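Local coordinates for protein succinate dehydrogenase subunit A (PDB 7D6V) that probably oxidises succinate to fumarate through its bound FAD, as the flavoprotein subunit of a mycobacterial membrane-associated succinate dehydrogenase, at residues I241-I246 with L581-S586. Numbering follows the deposited sequence.
Sequences INMEFI and LVCRVS
In I241, CG1 sits between the backbone N and the carbonyl carbon (chi1 56°), and in V582 CG1 is anti to the backbone N (chi1 176°), which in each residue leaves CG2 anti to its own carbonyl carbon and beside its backbone N; the two side chains lie side by side, pointing the same way, with I241 CG2 meeting V582 CG2 at 3.5 Å. Here, within the flavoprotein fold, the end of strand 240-241 and the type I beta turn that follows it (N242 to F245), both in the FAD-binding part, pack against strand 582-585 of the C-terminal region, which pairs antiparallel with 594-597. Branched residues suit this start of the contact, since each puts a methyl group close to its own backbone, where the two backbones come to 4.7 Å between I241 CA and V582 CA. No hydrogen bond joins the two segments themselves, although C583 is hydrogen-bonded through its backbone to L240, immediately before the first segment. M243 and C583 provide a looser apolar contact, CG to SG at 4.4 Å, and the M243 side chain is about 13 Å from the bound FAD; the small thiol of C583 also packs on T596 and on C549 of helix 532-556. The turn is closed by F245 N donating to N242 O at 3.2 Å. E244 is buried, but its OE2 forms a salt bridge with R557, which would help to offset its charge and probably favours the ionised form. L581 also reaches Q556. Bent at chi2 (-87°), E244 passes across L581, whose methyl CD2 lies beside the carboxylate, 3.3 Å from E244 OE2.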
loop_
_atom_site.group_PDB
_atom_site.type_symbol
_atom_site.label_atom_id
_atom_site.label_comp_id
_atom_site.label_asym_id
_atom_site.label_seq_id
_atom_site.Cartn_x
_atom_site.Cartn_y
_atom_site.Cartn_z
ATOM N N ILE A 241 31.025 1.439 -8.813
ATOM C CA ILE A 241 31.222 2.434 -9.857
ATOM C C ILE A 241 30.170 3.523 -9.710
ATOM O O ILE A 241 29.091 3.306 -9.159
ATOM C CB ILE A 241 31.152 1.831 -11.277
ATOM C CG1 ILE A 241 29.833 1.090 -11.484
ATOM C CG2 ILE A 241 32.307 0.897 -11.515
ATOM C CD1 ILE A 241 29.519 0.818 -12.931
ATOM N N ASN A 242 30.509 4.707 -10.219
ATOM C CA ASN A 242 29.575 5.827 -10.346
ATOM C C ASN A 242 28.941 6.208 -9.013
ATOM O O ASN A 242 27.781 6.620 -8.966
ATOM C CB ASN A 242 28.486 5.519 -11.376
ATOM C CG ASN A 242 29.038 5.342 -12.767
ATOM O OD1 ASN A 242 30.169 5.726 -13.050
ATOM N ND2 ASN A 242 28.243 4.752 -13.645
ATOM N N MET A 243 29.693 6.093 -7.920
ATOM C CA MET A 243 29.127 6.387 -6.610
ATOM C C MET A 243 28.918 7.875 -6.379
ATOM O O MET A 243 28.220 8.244 -5.430
ATOM C CB MET A 243 30.016 5.807 -5.511
ATOM C CG MET A 243 29.890 4.303 -5.348
ATOM S SD MET A 243 28.206 3.701 -5.571
ATOM C CE MET A 243 27.522 3.968 -3.942
ATOM N N GLU A 244 29.495 8.733 -7.217
ATOM C CA GLU A 244 29.293 10.171 -7.124
ATOM C C GLU A 244 28.023 10.635 -7.819
ATOM O O GLU A 244 27.718 11.830 -7.784
ATOM C CB GLU A 244 30.495 10.910 -7.718
ATOM C CG GLU A 244 30.649 10.747 -9.219
ATOM C CD GLU A 244 31.434 9.508 -9.606
ATOM O OE1 GLU A 244 31.229 8.444 -8.990
ATOM O OE2 GLU A 244 32.261 9.597 -10.534
ATOM N N PHE A 245 27.281 9.731 -8.445
ATOM C CA PHE A 245 26.093 10.083 -9.213
ATOM C C PHE A 245 24.868 9.712 -8.391
ATOM O O PHE A 245 24.452 8.553 -8.354
ATOM C CB PHE A 245 26.111 9.390 -10.568
ATOM C CG PHE A 245 27.135 9.947 -11.500
ATOM C CD1 PHE A 245 28.277 9.233 -11.799
ATOM C CD2 PHE A 245 26.966 11.195 -12.062
ATOM C CE1 PHE A 245 29.224 9.752 -12.642
ATOM C CE2 PHE A 245 27.909 11.717 -12.910
ATOM C CZ PHE A 245 29.038 10.995 -13.202
ATOM N N ILE A 246 24.291 10.711 -7.733
ATOM C CA ILE A 246 23.120 10.545 -6.886
ATOM C C ILE A 246 22.059 11.517 -7.370
ATOM O O ILE A 246 22.351 12.693 -7.608
ATOM C CB ILE A 246 23.455 10.787 -5.403
ATOM C CG1 ILE A 246 24.363 9.678 -4.878
ATOM C CG2 ILE A 246 22.190 10.879 -4.575
ATOM C CD1 ILE A 246 24.862 9.917 -3.485
ATOM N N LEU A 581 35.809 5.401 -12.764
ATOM C CA LEU A 581 36.252 5.837 -11.440
ATOM C C LEU A 581 35.755 4.868 -10.354
ATOM O O LEU A 581 34.864 5.160 -9.558
ATOM C CB LEU A 581 35.793 7.284 -11.216
ATOM C CG LEU A 581 36.148 8.084 -9.978
ATOM C CD1 LEU A 581 37.648 8.228 -9.958
ATOM C CD2 LEU A 581 35.487 9.440 -10.033
ATOM N N VAL A 582 36.352 3.670 -10.388
ATOM C CA VAL A 582 35.919 2.501 -9.623
ATOM C C VAL A 582 36.476 2.529 -8.201
ATOM O O VAL A 582 37.649 2.846 -7.985
ATOM C CB VAL A 582 36.365 1.223 -10.357
ATOM C CG1 VAL A 582 36.016 0.002 -9.561
ATOM C CG2 VAL A 582 35.747 1.160 -11.731
ATOM N N CYS A 583 35.646 2.157 -7.225
ATOM C CA CYS A 583 36.022 2.131 -5.814
ATOM C C CYS A 583 36.327 0.711 -5.345
ATOM O O CYS A 583 35.643 -0.241 -5.732
ATOM C CB CYS A 583 34.907 2.718 -4.946
ATOM S SG CYS A 583 34.335 4.351 -5.442
ATOM N N ARG A 584 37.344 0.573 -4.490
ATOM C CA ARG A 584 37.732 -0.728 -3.955
ATOM C C ARG A 584 38.218 -0.572 -2.520
ATOM O O ARG A 584 38.550 0.526 -2.074
ATOM C CB ARG A 584 38.825 -1.387 -4.801
ATOM C CG ARG A 584 38.315 -2.300 -5.892
ATOM C CD ARG A 584 39.420 -2.621 -6.874
ATOM N NE ARG A 584 38.904 -2.935 -8.201
ATOM C CZ ARG A 584 39.320 -2.349 -9.318
ATOM N NH1 ARG A 584 40.257 -1.414 -9.267
ATOM N NH2 ARG A 584 38.798 -2.694 -10.485
ATOM N N VAL A 585 38.265 -1.697 -1.800
ATOM C CA VAL A 585 38.701 -1.743 -0.407
ATOM C C VAL A 585 40.200 -1.995 -0.340
ATOM O O VAL A 585 40.732 -2.850 -1.056
ATOM C CB VAL A 585 37.928 -2.824 0.371
ATOM C CG1 VAL A 585 38.679 -3.226 1.623
ATOM C CG2 VAL A 585 36.559 -2.326 0.737
ATOM N N SER A 586 40.888 -1.252 0.533
ATOM C CA SER A 586 42.327 -1.410 0.735
ATOM C C SER A 586 42.656 -2.267 1.955
ATOM O O SER A 586 43.299 -3.312 1.818
ATOM C CB SER A 586 42.990 -0.035 0.854
ATOM O OG SER A 586 42.982 0.630 -0.393
#